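Local atomic coordinates of beta-1,3-glucanosyltransferase (Rhizomucor miehei CAU432, PDB entry 4WTP), a protein that is a carbohydrate-active enzyme of glycosyl hydrolase family 17, built as a single-chain parallel (beta/alpha)8 barrel. Residues L82-T87 / S123-L128; F279-S284 / I292-G297; N147-V152 / E174-E179. All coordinates share one frame; numbering follows the deposited sequence.

The three contacts lie at different places around one eight-stranded parallel barrel. Along the chain, contact 1 closes first, contact 3 follows and contact 2 comes last, near the C-terminus. Contact 1 sets helix 79-90 against the start of strand 125-132. Contact 3 joins helix 142-156 to the short helix 174-177. Strand 125-132 and helix 142-156 are consecutive, and the two contacts touch where Leu128 packs on Val152. Their centres are about 23 Å apart. Contact 2 lies in the loops after strand 262-263. It is about 35 Å from contact 3, centre to centre, across the middle of the chain. Contact 1 thus joins helical layer to strands, contact 3 joins two outer helices, and contact 2 belongs to the C-terminal loops.

Contact 1: L82-T87 / S123-L128; sequences LALAAT and SNVDGL
Asn124 meets helix 79-90 with both ends of its amide. Its ND2 points to the hydroxyl of Thr87, and its OD1 lies against a methyl group of Leu84. The two side chains of the polar pair approach at a slant. Asn124 ND2 donates to Thr87 OG1 over 3.0 Å, with an N-H...O angle of 148°. The oxygen lies in the plane of the amide, though the bond is somewhat bent. Thr87 OG1 sits between its own backbone N and carbonyl carbon (chi1 51°). From there it reaches back one helical turn and donates to Ala83 O at 2.7 Å. That carbonyl also accepts the regular helix bond from Thr87 N. The Thr87 hydroxyl is therefore held by two bonds, as acceptor from Asn124 and as donor to Ala83.

This is the outer layer of a (beta/alpha)8 barrel, where a surrounding helix meets the N-terminal end of a strand. Strand 93-98 lies next to strand 125-132, and Asn124 just precedes the latter. Its OD1 is hydrogen-bonded to Gln88 NE2 of the helix, and ND2 also donates to Met92 O in the loop that follows. These bonds fix the rotation of the amide.

Leu84 CD2 lies beside two kinds of group. It is 3.5 Å from the amide oxygen Asn124 OD1 and 3.6 Å from the methyl Val125 CG2. Of the two, the second is the apolar contact. Val125 itself also packs on Ile94 and Leu96 of the neighbouring strand.

Contact 2: F279-S284 / I292-G297; sequences FGVLGS and ITIEAG. With EDO (1,2-ethanediol), chain B.
Val281 holds CG1 anti to its backbone N (chi1 174°), which carries this methyl toward the chain at 292-297. Ile294 answers with CG1 set beside its own backbone N and an extended second torsion (chi2 170°), so that CD1 reaches out to the valine. The two side chains slant across each other. Val281 CG1 is 3.8 Å from Ile294 CD1 and 3.9 Å from Ile294 CG1, so one methyl rests on the last two carbons of the isoleucine. Ile292 approaches a different part of Val281. Its CG2 lies 4.1 Å from the backbone oxygen Val281 O, a loose van der Waals touch of a methyl on a carbonyl oxygen.

Both segments are irregular and follow strand 262-263, the last strand of the barrel sheet. Ile294 is the centre of an inverse gamma turn, and both segments are also tied to their surroundings. Thr293 N is hydrogen-bonded to Asn244 OD1 and Thr293 O to His248 NE2, both on helix 240-256. On the other side of the contact, Gly280 is held by Asp268 and Lys289. The Cys252-Cys298 disulfide ties the end of the chain to the same helix 240-256.

A 1,2-ethanediol, probably from the crystallisation liquor, sits by the later segment. Its O1 accepts from Ala296 N over 2.8 Å at 165°, a nearly straight bond, and Lys255 NZ also bonds to the diol.

No hydrogen bond joins the two segments directly. Val281 and Ile294 meet by apolar contact, so nothing directional sets their alignment. The bonds to Asn244 and His248, and the disulfide of the adjoining Cys298, tie the later segment to helix 240-256 instead.

Contact 3: N147-V152 / E174-E179; sequences NYIKQV and EVVVKE
Ile149 and Lys150 face Glu179 and Val176 through three close approaches. Ile149 CD1 meets Val176 CG1 at 3.8 Å, and these two side chains cross at about a right angle. The other branch of the isoleucine, CG2, rests on the end of segment 174-179. It lies 3.8 Å from Glu179 O and 3.9 Å from Glu179 CB. Ile149 is thus spread over two residues, one branch on each.

Lys150 and Glu179 lie side by side and point the same way. The carboxylate oxygen Glu179 OE1 is 3.8 Å from Lys150 CB and sits alongside CB, CG and CD of the lysine. Glu179 gets there by a bend at chi2 (-52°). The lysine bends at chi3 and chi4, and its end leads away. Lys150 NZ stays 5.7 Å from Glu179 OE1, so there is no salt bridge. The opposite charges may still attract weakly.

Further out, backbone bonds set these residues in place. Glu179 N bonds to Val176 O at 2.9 Å, which links the two residues that receive Ile149. Within the later segment, Lys178 NZ forms a salt bridge with Glu174 OE2, its hydrogen bond long and weak. Tyr148, next to Ile149, bonds through OH to Phe106 O and sets its ring edge-to-face with that of Phe106.

Helix 142-156 leads from strand 125-132 to strand 163-167, and helix 174-177 leads on to strand 182-186. The contact therefore joins two successive helices of the barrel's outer layer. Ile149 also touches Val130 of strand 125-132, and Val176 also packs on Leu145 of the longer helix.

Contact 1: L82-T87 / S123-L128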
ATOM      1  N   LEU A  82      16.122  -0.111  -6.113  1.00 22.09           N
ATOM      2  CA  LEU A  82      16.714   0.150  -4.789  1.00 24.15           C
ATOM      3  C   LEU A  82      16.057  -0.651  -3.661  1.00 19.63           C
ATOM      4  O   LEU A  82      16.743  -1.272  -2.835  1.00 20.51           O
ATOM      5  CB  LEU A  82      16.667   1.640  -4.451  1.00 24.02           C
ATOM      6  CG  LEU A  82      17.937   2.458  -4.703  1.00 28.73           C
ATOM      7  CD1 LEU A  82      18.476   2.237  -6.107  1.00 27.99           C
ATOM      8  CD2 LEU A  82      17.690   3.930  -4.423  1.00 31.08           C
ATOM      9  N   ALA A  83      14.716  -0.683  -3.666  1.00 19.02           N
ATOM     10  CA  ALA A  83      13.987  -1.402  -2.616  1.00 18.99           C
ATOM     11  C   ALA A  83      14.156  -2.928  -2.688  1.00 15.09           C
ATOM     12  O   ALA A  83      14.215  -3.613  -1.670  1.00 17.08           O
ATOM     13  CB  ALA A  83      12.522  -1.011  -2.656  1.00 17.22           C
ATOM     14  N   LEU A  84      14.289  -3.442  -3.921  1.00 16.90           N
ATOM     15  CA  LEU A  84      14.596  -4.871  -4.119  1.00 16.41           C
ATOM     16  C   LEU A  84      15.950  -5.227  -3.459  1.00 15.83           C
ATOM     17  O   LEU A  84      16.059  -6.214  -2.754  1.00 17.87           O
ATOM     18  CB  LEU A  84      14.578  -5.239  -5.622  1.00 17.49           C
ATOM     19  CG  LEU A  84      13.172  -5.374  -6.230  1.00 16.08           C
ATOM     20  CD1 LEU A  84      13.197  -5.249  -7.753  1.00 17.04           C
ATOM     21  CD2 LEU A  84      12.549  -6.700  -5.797  1.00 17.37           C
ATOM     22  N   ALA A  85      16.943  -4.383  -3.664  1.00 18.82           N
ATOM     23  CA  ALA A  85      18.269  -4.636  -3.072  1.00 20.42           C
ATOM     24  C   ALA A  85      18.273  -4.498  -1.539  1.00 21.26           C
ATOM     25  O   ALA A  85      18.812  -5.358  -0.828  1.00 19.86           O
ATOM     26  CB  ALA A  85      19.311  -3.750  -3.715  1.00 22.03           C
ATOM     27  N   ALA A  86      17.573  -3.478  -1.029  1.00 19.82           N
ATOM     28  CA  ALA A  86      17.511  -3.261   0.421  1.00 20.04           C
ATOM     29  C   ALA A  86      16.758  -4.388   1.128  1.00 17.04           C
ATOM     30  O   ALA A  86      17.250  -4.948   2.104  1.00 19.80           O
ATOM     31  CB  ALA A  86      16.890  -1.911   0.703  1.00 19.83           C
ATOM     32  N   THR A  87      15.564  -4.731   0.595  1.00 17.15           N
ATOM     33  CA  THR A  87      14.783  -5.816   1.185  1.00 17.62           C
ATOM     34  C   THR A  87      15.572  -7.143   1.122  1.00 16.45           C
ATOM     35  O   THR A  87      15.595  -7.913   2.077  1.00 18.16           O
ATOM     36  CB  THR A  87      13.377  -5.973   0.552  1.00 17.16           C
ATOM     37  OG1 THR A  87      13.468  -6.041  -0.885  1.00 17.12           O
ATOM     38  CG2 THR A  87      12.465  -4.810   0.982  1.00 16.89           C
ATOM     39  N   SER A 123      12.815 -12.408  -6.780  1.00 15.87           N
ATOM     40  CA  SER A 123      12.332 -13.597  -6.077  1.00 16.11           C
ATOM     41  C   SER A 123      11.604 -13.302  -4.770  1.00 16.51           C
ATOM     42  O   SER A 123      10.886 -14.160  -4.269  1.00 17.16           O
ATOM     43  CB  SER A 123      13.483 -14.557  -5.841  1.00 17.49           C
ATOM     44  OG  SER A 123      14.438 -14.052  -4.927  1.00 20.33           O
ATOM     45  N   ASN A 124      11.782 -12.094  -4.238  1.00 15.94           N
ATOM     46  CA  ASN A 124      11.128 -11.767  -2.967  1.00 15.21           C
ATOM     47  C   ASN A 124       9.893 -10.909  -3.147  1.00 15.02           C
ATOM     48  O   ASN A 124       9.405 -10.316  -2.180  1.00 14.56           O
ATOM     49  CB  ASN A 124      12.091 -11.114  -1.987  1.00 15.56           C
ATOM     50  CG  ASN A 124      12.514  -9.715  -2.415  1.00 14.81           C
ATOM     51  OD1 ASN A 124      12.664  -9.401  -3.606  1.00 16.09           O
ATOM     52  ND2 ASN A 124      12.693  -8.843  -1.402  1.00 16.50           N
ATOM     53  N   VAL A 125       9.359 -10.875  -4.367  1.00 13.76           N
ATOM     54  CA  VAL A 125       8.219 -10.030  -4.699  1.00 13.15           C
ATOM     55  C   VAL A 125       6.954 -10.846  -4.502  1.00 14.00           C
ATOM     56  O   VAL A 125       6.750 -11.887  -5.145  1.00 15.70           O
ATOM     57  CB  VAL A 125       8.301  -9.517  -6.164  1.00 13.09           C
ATOM     58  CG1 VAL A 125       7.014  -8.819  -6.593  1.00 14.24           C
ATOM     59  CG2 VAL A 125       9.485  -8.582  -6.348  1.00 14.77           C
ATOM     60  N   ASP A 126       6.062 -10.363  -3.633  1.00 13.38           N
ATOM     61  CA  ASP A 126       4.832 -11.064  -3.303  1.00 14.61           C
ATOM     62  C   ASP A 126       3.662 -10.618  -4.160  1.00 15.36           C
ATOM     63  O   ASP A 126       2.571 -11.177  -4.078  1.00 17.67           O
ATOM     64  CB  ASP A 126       4.489 -10.907  -1.829  1.00 14.87           C
ATOM     65  CG  ASP A 126       5.383 -11.743  -0.944  1.00 15.81           C
ATOM     66  OD1 ASP A 126       5.703 -12.901  -1.291  1.00 18.79           O
ATOM     67  OD2 ASP A 126       5.820 -11.261   0.090  1.00 18.14           O
ATOM     68  N   GLY A 127       3.854  -9.587  -4.972  1.00 13.64           N
ATOM     69  CA  GLY A 127       2.781  -9.126  -5.850  1.00 14.25           C
ATOM     70  C   GLY A 127       3.194  -7.891  -6.606  1.00 12.32           C
ATOM     71  O   GLY A 127       4.069  -7.138  -6.136  1.00 13.93           O
ATOM     72  N   LEU A 128       2.558  -7.700  -7.759  1.00 12.98           N
ATOM     73  CA  LEU A 128       2.712  -6.496  -8.545  1.00 13.07           C
ATOM     74  C   LEU A 128       1.348  -5.785  -8.545  1.00 12.96           C
ATOM     75  O   LEU A 128       0.334  -6.378  -8.968  1.00 12.88           O
ATOM     76  CB  LEU A 128       3.116  -6.890  -9.954  1.00 15.31           C
ATOM     77  CG  LEU A 128       3.511  -5.776 -10.905  1.00 16.35           C
ATOM     78  CD1 LEU A 128       4.630  -4.862 -10.413  1.00 17.82           C
ATOM     79  CD2 LEU A 128       3.938  -6.428 -12.194  1.00 18.47           C
TER

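Contact 2: F279-S284 / I292-G297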
ATOM      1  N   PHE A 279       0.532  10.522   8.752  1.00  9.64           N
ATOM      2  CA  PHE A 279       0.049   9.123   8.657  1.00  9.42           C
ATOM      3  C   PHE A 279       1.076   8.067   9.057  1.00  9.52           C
ATOM      4  O   PHE A 279       0.757   6.882   9.071  1.00  9.59           O
ATOM      5  CB  PHE A 279      -0.462   8.827   7.244  1.00 10.59           C
ATOM      6  CG  PHE A 279      -1.861   9.293   6.984  1.00 10.42           C
ATOM      7  CD1 PHE A 279      -2.927   8.475   7.272  1.00  9.15           C
ATOM      8  CD2 PHE A 279      -2.103  10.594   6.549  1.00 12.50           C
ATOM      9  CE1 PHE A 279      -4.231   8.889   7.017  1.00  9.31           C
ATOM     10  CE2 PHE A 279      -3.403  11.028   6.303  1.00 13.30           C
ATOM     11  CZ  PHE A 279      -4.477  10.198   6.563  1.00 10.60           C
ATOM     12  N   GLY A 280       2.301   8.455   9.398  1.00  9.62           N
ATOM     13  CA  GLY A 280       3.285   7.445   9.738  1.00 10.05           C
ATOM     14  C   GLY A 280       2.959   6.721  11.021  1.00  9.38           C
ATOM     15  O   GLY A 280       2.363   7.282  11.953  1.00 10.22           O
ATOM     16  N   VAL A 281       3.399   5.467  11.075  1.00  9.52           N
ATOM     17  CA  VAL A 281       3.499   4.720  12.336  1.00 10.57           C
ATOM     18  C   VAL A 281       4.667   5.285  13.158  1.00 11.35           C
ATOM     19  O   VAL A 281       4.585   5.359  14.377  1.00 13.17           O
ATOM     20  CB  VAL A 281       3.683   3.212  12.067  1.00 11.28           C
ATOM     21  CG1 VAL A 281       3.936   2.466  13.362  1.00 14.50           C
ATOM     22  CG2 VAL A 281       2.448   2.638  11.356  1.00 13.17           C
ATOM     23  N   LEU A 282       5.725   5.643  12.433  1.00 10.38           N
ATOM     24  CA  LEU A 282       6.905   6.292  13.018  1.00 11.15           C
ATOM     25  C   LEU A 282       7.041   7.714  12.472  1.00 10.79           C
ATOM     26  O   LEU A 282       6.397   8.098  11.483  1.00 10.20           O
ATOM     27  CB  LEU A 282       8.172   5.460  12.761  1.00 12.67           C
ATOM     28  CG  LEU A 282       8.185   4.112  13.503  1.00 13.88           C
ATOM     29  CD1 LEU A 282       7.898   2.947  12.575  1.00 15.77           C
ATOM     30  CD2 LEU A 282       9.436   3.894  14.307  1.00 18.43           C
ATOM     31  N   GLY A 283       7.889   8.497  13.132  1.00 11.25           N
ATOM     32  CA  GLY A 283       8.074   9.892  12.753  1.00 12.54           C
ATOM     33  C   GLY A 283       8.871  10.082  11.464  1.00 12.14           C
ATOM     34  O   GLY A 283       9.494   9.157  10.955  1.00 12.97           O
ATOM     35  N   SER A 284       8.854  11.303  10.919  1.00 12.42           N
ATOM     36  CA  SER A 284       9.606  11.613   9.696  1.00 13.80           C
ATOM     37  C   SER A 284      11.109  11.439   9.884  1.00 13.17           C
ATOM     38  O   SER A 284      11.817  11.178   8.915  1.00 15.32           O
ATOM     39  CB  SER A 284       9.341  13.038   9.230  1.00 14.71           C
ATOM     40  OG  SER A 284       9.809  13.984  10.174  1.00 15.60           O
ATOM     41  N   ILE A 292       2.121   6.153  20.372  1.00 14.68           N
ATOM     42  CA  ILE A 292       1.847   4.984  19.525  1.00 15.42           C
ATOM     43  C   ILE A 292       2.453   3.743  20.151  1.00 15.85           C
ATOM     44  O   ILE A 292       3.651   3.698  20.444  1.00 17.10           O
ATOM     45  CB  ILE A 292       2.391   5.147  18.099  1.00 15.61           C
ATOM     46  CG1 ILE A 292       1.734   6.376  17.463  1.00 15.14           C
ATOM     47  CG2 ILE A 292       2.124   3.878  17.275  1.00 17.68           C
ATOM     48  CD1 ILE A 292       0.244   6.249  17.154  1.00 14.96           C
ATOM     49  N   THR A 293       1.628   2.746  20.428  1.00 13.39           N
ATOM     50  CA  THR A 293       2.147   1.435  20.794  1.00 14.27           C
ATOM     51  C   THR A 293       1.905   0.513  19.620  1.00 13.74           C
ATOM     52  O   THR A 293       0.760   0.309  19.180  1.00 13.55           O
ATOM     53  CB  THR A 293       1.537   0.912  22.106  1.00 17.33           C
ATOM     54  OG1 THR A 293       0.109   0.857  21.992  1.00 19.35           O
ATOM     55  CG2 THR A 293       1.904   1.816  23.249  1.00 18.23           C
ATOM     56  N   ILE A 294       2.984  -0.059  19.094  1.00 14.67           N
ATOM     57  CA  ILE A 294       2.914  -0.855  17.880  1.00 15.38           C
ATOM     58  C   ILE A 294       2.545  -2.282  18.239  1.00 16.28           C
ATOM     59  O   ILE A 294       3.399  -3.120  18.492  1.00 18.42           O
ATOM     60  CB  ILE A 294       4.216  -0.750  17.066  1.00 16.21           C
ATOM     61  CG1 ILE A 294       4.529   0.727  16.814  1.00 18.45           C
ATOM     62  CG2 ILE A 294       4.075  -1.502  15.752  1.00 17.77           C
ATOM     63  CD1 ILE A 294       5.911   1.012  16.232  1.00 19.50           C
ATOM     64  N   GLU A 295       1.239  -2.542  18.273  1.00 15.68           N
ATOM     65  CA  GLU A 295       0.671  -3.795  18.759  1.00 16.57           C
ATOM     66  C   GLU A 295      -0.700  -3.919  18.115  1.00 13.53           C
ATOM     67  O   GLU A 295      -1.345  -2.908  17.851  1.00 14.72           O
ATOM     68  CB  GLU A 295       0.538  -3.833  20.314  1.00 19.79           C
ATOM     69  CG  GLU A 295      -0.007  -5.169  20.874  1.00 23.99           C
ATOM     70  CD  GLU A 295       0.069  -5.321  22.409  1.00 24.38           C
ATOM     71  OE1 GLU A 295       0.811  -4.527  23.025  0.53 26.03           O
ATOM     72  OE2 GLU A 295      -0.605  -6.233  23.011  0.77 17.72           O
ATOM     73  N   ALA A 296      -1.170  -5.145  17.907  1.00 12.11           N
ATOM     74  CA  ALA A 296      -2.557  -5.353  17.491  1.00 11.70           C
ATOM     75  C   ALA A 296      -3.472  -5.277  18.711  1.00 11.87           C
ATOM     76  O   ALA A 296      -3.056  -5.583  19.850  1.00 13.51           O
ATOM     77  CB  ALA A 296      -2.695  -6.705  16.802  1.00 12.26           C
ATOM     78  N   GLY A 297      -4.710  -4.859  18.482  1.00 10.53           N
ATOM     79  CA  GLY A 297      -5.698  -4.756  19.548  1.00 12.00           C
ATOM     80  C   GLY A 297      -6.319  -6.079  19.985  1.00 11.80           C
ATOM     81  O   GLY A 297      -7.114  -6.096  20.921  1.00 13.84           O
TER
HETATM   82  C1  EDO B 301       1.009  -7.508  17.473  0.84 18.89           C
HETATM   83  O1  EDO B 301       0.281  -7.411  18.691  0.84 21.27           O
HETATM   84  C2  EDO B 301       1.008  -8.959  17.020  0.84 20.68           C
HETATM   85  O2  EDO B 301      -0.160  -9.243  16.237  0.84 16.60           O

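Contact 3: N147-V152 / E174-E179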
ATOM      1  N   ASN A 147      -7.145  -4.607 -20.196  1.00 14.17           N
ATOM      2  CA  ASN A 147      -6.180  -4.982 -21.231  1.00 15.99           C
ATOM      3  C   ASN A 147      -4.724  -4.769 -20.797  1.00 14.20           C
ATOM      4  O   ASN A 147      -3.845  -5.601 -21.086  1.00 16.63           O
ATOM      5  CB  ASN A 147      -6.483  -4.197 -22.496  1.00 16.55           C
ATOM      6  CG  ASN A 147      -7.800  -4.621 -23.132  1.00 19.11           C
ATOM      7  OD1 ASN A 147      -8.370  -5.664 -22.781  1.00 18.96           O
ATOM      8  ND2 ASN A 147      -8.299  -3.806 -24.046  1.00 21.35           N
ATOM      9  N   TYR A 148      -4.459  -3.660 -20.106  1.00 13.90           N
ATOM     10  CA  TYR A 148      -3.116  -3.363 -19.659  1.00 13.65           C
ATOM     11  C   TYR A 148      -2.685  -4.402 -18.605  1.00 14.07           C
ATOM     12  O   TYR A 148      -1.548  -4.914 -18.647  1.00 14.67           O
ATOM     13  CB  TYR A 148      -3.091  -1.958 -19.067  1.00 13.70           C
ATOM     14  CG  TYR A 148      -1.736  -1.480 -18.630  1.00 13.08           C
ATOM     15  CD1 TYR A 148      -0.783  -1.102 -19.558  1.00 15.99           C
ATOM     16  CD2 TYR A 148      -1.407  -1.398 -17.283  1.00 13.25           C
ATOM     17  CE1 TYR A 148       0.459  -0.621 -19.160  1.00 16.91           C
ATOM     18  CE2 TYR A 148      -0.163  -0.951 -16.877  1.00 12.94           C
ATOM     19  CZ  TYR A 148       0.758  -0.549 -17.818  1.00 15.64           C
ATOM     20  OH  TYR A 148       1.970  -0.092 -17.389  1.00 16.49           O
ATOM     21  N   ILE A 149      -3.590  -4.730 -17.683  1.00 13.13           N
ATOM     22  CA  ILE A 149      -3.304  -5.755 -16.681  1.00 14.18           C
ATOM     23  C   ILE A 149      -2.961  -7.082 -17.338  1.00 15.43           C
ATOM     24  O   ILE A 149      -2.007  -7.769 -16.936  1.00 15.96           O
ATOM     25  CB  ILE A 149      -4.476  -5.917 -15.675  1.00 14.65           C
ATOM     26  CG1 ILE A 149      -4.656  -4.622 -14.885  1.00 15.83           C
ATOM     27  CG2 ILE A 149      -4.251  -7.146 -14.784  1.00 15.25           C
ATOM     28  CD1 ILE A 149      -5.993  -4.495 -14.173  1.00 17.22           C
ATOM     29  N   LYS A 150      -3.750  -7.458 -18.339  1.00 15.47           N
ATOM     30  CA  LYS A 150      -3.504  -8.697 -19.070  1.00 16.80           C
ATOM     31  C   LYS A 150      -2.066  -8.709 -19.635  1.00 17.36           C
ATOM     32  O   LYS A 150      -1.349  -9.719 -19.531  1.00 20.23           O
ATOM     33  CB  LYS A 150      -4.543  -8.834 -20.194  1.00 19.02           C
ATOM     34  CG  LYS A 150      -4.407 -10.060 -21.087  1.00 25.39           C
ATOM     35  CD  LYS A 150      -5.689 -10.288 -21.883  1.00 28.19           C
ATOM     36  CE  LYS A 150      -6.464  -8.998 -22.161  1.00 30.23           C
ATOM     37  NZ  LYS A 150      -6.078  -8.313 -23.426  1.00 32.77           N
ATOM     38  N   GLN A 151      -1.652  -7.595 -20.247  1.00 15.86           N
ATOM     39  CA  GLN A 151      -0.293  -7.451 -20.800  1.00 17.51           C
ATOM     40  C   GLN A 151       0.791  -7.520 -19.717  1.00 16.84           C
ATOM     41  O   GLN A 151       1.827  -8.154 -19.892  1.00 18.63           O
ATOM     42  CB  GLN A 151      -0.173  -6.156 -21.603  1.00 19.52           C
ATOM     43  CG  GLN A 151      -0.997  -6.178 -22.884  1.00 22.65           C
ATOM     44  CD  GLN A 151      -1.325  -4.795 -23.424  1.00 28.97           C
ATOM     45  OE1 GLN A 151      -0.983  -3.770 -22.825  1.00 30.12           O
ATOM     46  NE2 GLN A 151      -1.996  -4.760 -24.573  1.00 32.11           N
ATOM     47  N   VAL A 152       0.557  -6.893 -18.566  1.00 16.31           N
ATOM     48  CA  VAL A 152       1.493  -6.964 -17.459  1.00 16.55           C
ATOM     49  C   VAL A 152       1.624  -8.388 -16.902  1.00 15.83           C
ATOM     50  O   VAL A 152       2.744  -8.874 -16.638  1.00 16.74           O
ATOM     51  CB  VAL A 152       1.125  -5.949 -16.351  1.00 17.37           C
ATOM     52  CG1 VAL A 152       1.986  -6.167 -15.126  1.00 18.06           C
ATOM     53  CG2 VAL A 152       1.269  -4.525 -16.884  1.00 17.99           C
ATOM     54  N   GLU A 174     -16.238  -5.805 -13.246  1.00 14.08           N
ATOM     55  CA  GLU A 174     -16.023  -7.176 -13.597  1.00 13.79           C
ATOM     56  C   GLU A 174     -14.927  -7.358 -14.639  1.00 13.59           C
ATOM     57  O   GLU A 174     -14.141  -8.290 -14.539  1.00 13.65           O
ATOM     58  CB  GLU A 174     -17.350  -7.785 -14.081  1.00 16.33           C
ATOM     59  CG  GLU A 174     -17.276  -9.270 -14.299  1.00 18.08           C
ATOM     60  CD  GLU A 174     -18.605  -9.875 -14.715  1.00 23.93           C
ATOM     61  OE1 GLU A 174     -19.590  -9.141 -14.960  1.00 27.63           O
ATOM     62  OE2 GLU A 174     -18.638 -11.114 -14.818  1.00 24.19           O
ATOM     63  N   VAL A 175     -14.883  -6.486 -15.647  0.58 13.89           N
ATOM     64  CA  VAL A 175     -13.907  -6.661 -16.723  0.58 14.61           C
ATOM     65  C   VAL A 175     -12.480  -6.561 -16.203  0.58 13.58           C
ATOM     66  O   VAL A 175     -11.577  -7.215 -16.724  0.58 14.87           O
ATOM     67  CB  VAL A 175     -14.118  -5.689 -17.895  0.58 16.34           C
ATOM     68  CG1 VAL A 175     -15.361  -6.077 -18.677  0.58 17.34           C
ATOM     69  CG2 VAL A 175     -14.176  -4.235 -17.433  0.58 13.99           C
ATOM     70  N   VAL A 176     -12.269  -5.730 -15.179  1.00 13.12           N
ATOM     71  CA  VAL A 176     -10.960  -5.622 -14.530  1.00 13.11           C
ATOM     72  C   VAL A 176     -10.675  -6.830 -13.639  1.00 11.84           C
ATOM     73  O   VAL A 176      -9.615  -7.460 -13.732  1.00 12.36           O
ATOM     74  CB  VAL A 176     -10.845  -4.304 -13.725  1.00 13.19           C
ATOM     75  CG1 VAL A 176      -9.589  -4.285 -12.865  1.00 15.63           C
ATOM     76  CG2 VAL A 176     -10.841  -3.103 -14.671  1.00 14.54           C
ATOM     77  N   VAL A 177     -11.652  -7.167 -12.805  1.00 11.98           N
ATOM     78  CA  VAL A 177     -11.435  -8.225 -11.813  1.00 12.13           C
ATOM     79  C   VAL A 177     -11.139  -9.576 -12.501  1.00 12.91           C
ATOM     80  O   VAL A 177     -10.305 -10.348 -12.035  1.00 14.27           O
ATOM     81  CB  VAL A 177     -12.636  -8.333 -10.862  1.00 12.22           C
ATOM     82  CG1 VAL A 177     -12.454  -9.505  -9.914  1.00 12.49           C
ATOM     83  CG2 VAL A 177     -12.768  -7.052 -10.028  1.00 12.92           C
ATOM     84  N   LYS A 178     -11.762  -9.792 -13.668  1.00 12.63           N
ATOM     85  CA  LYS A 178     -11.454 -11.010 -14.445  1.00 13.96           C
ATOM     86  C   LYS A 178      -9.961 -11.195 -14.769  1.00 14.88           C
ATOM     87  O   LYS A 178      -9.488 -12.330 -14.893  1.00 16.11           O
ATOM     88  CB  LYS A 178     -12.273 -11.010 -15.742  1.00 16.29           C
ATOM     89  CG  LYS A 178     -13.739 -11.318 -15.537  1.00 24.04           C
ATOM     90  CD  LYS A 178     -14.502 -11.469 -16.848  1.00 28.15           C
ATOM     91  CE  LYS A 178     -15.927 -11.911 -16.573  1.00 32.04           C
ATOM     92  NZ  LYS A 178     -15.974 -12.932 -15.488  1.00 31.67           N
ATOM     93  N   GLU A 179      -9.222 -10.092 -14.907  1.00 13.41           N
ATOM     94  CA  GLU A 179      -7.822 -10.180 -15.291  1.00 13.36           C
ATOM     95  C   GLU A 179      -6.882 -10.320 -14.093  1.00 13.36           C
ATOM     96  O   GLU A 179      -5.703 -10.590 -14.291  1.00 15.12           O
ATOM     97  CB  GLU A 179      -7.414  -8.977 -16.148  1.00 15.05           C
ATOM     98  CG  GLU A 179      -8.214  -8.813 -17.443  1.00 17.16           C
ATOM     99  CD  GLU A 179      -8.267 -10.086 -18.289  1.00 20.22           C
ATOM    100  OE1 GLU A 179      -7.240 -10.785 -18.378  1.00 21.00           O
ATOM    101  OE2 GLU A 179      -9.336 -10.399 -18.868  1.00 22.84           O
TER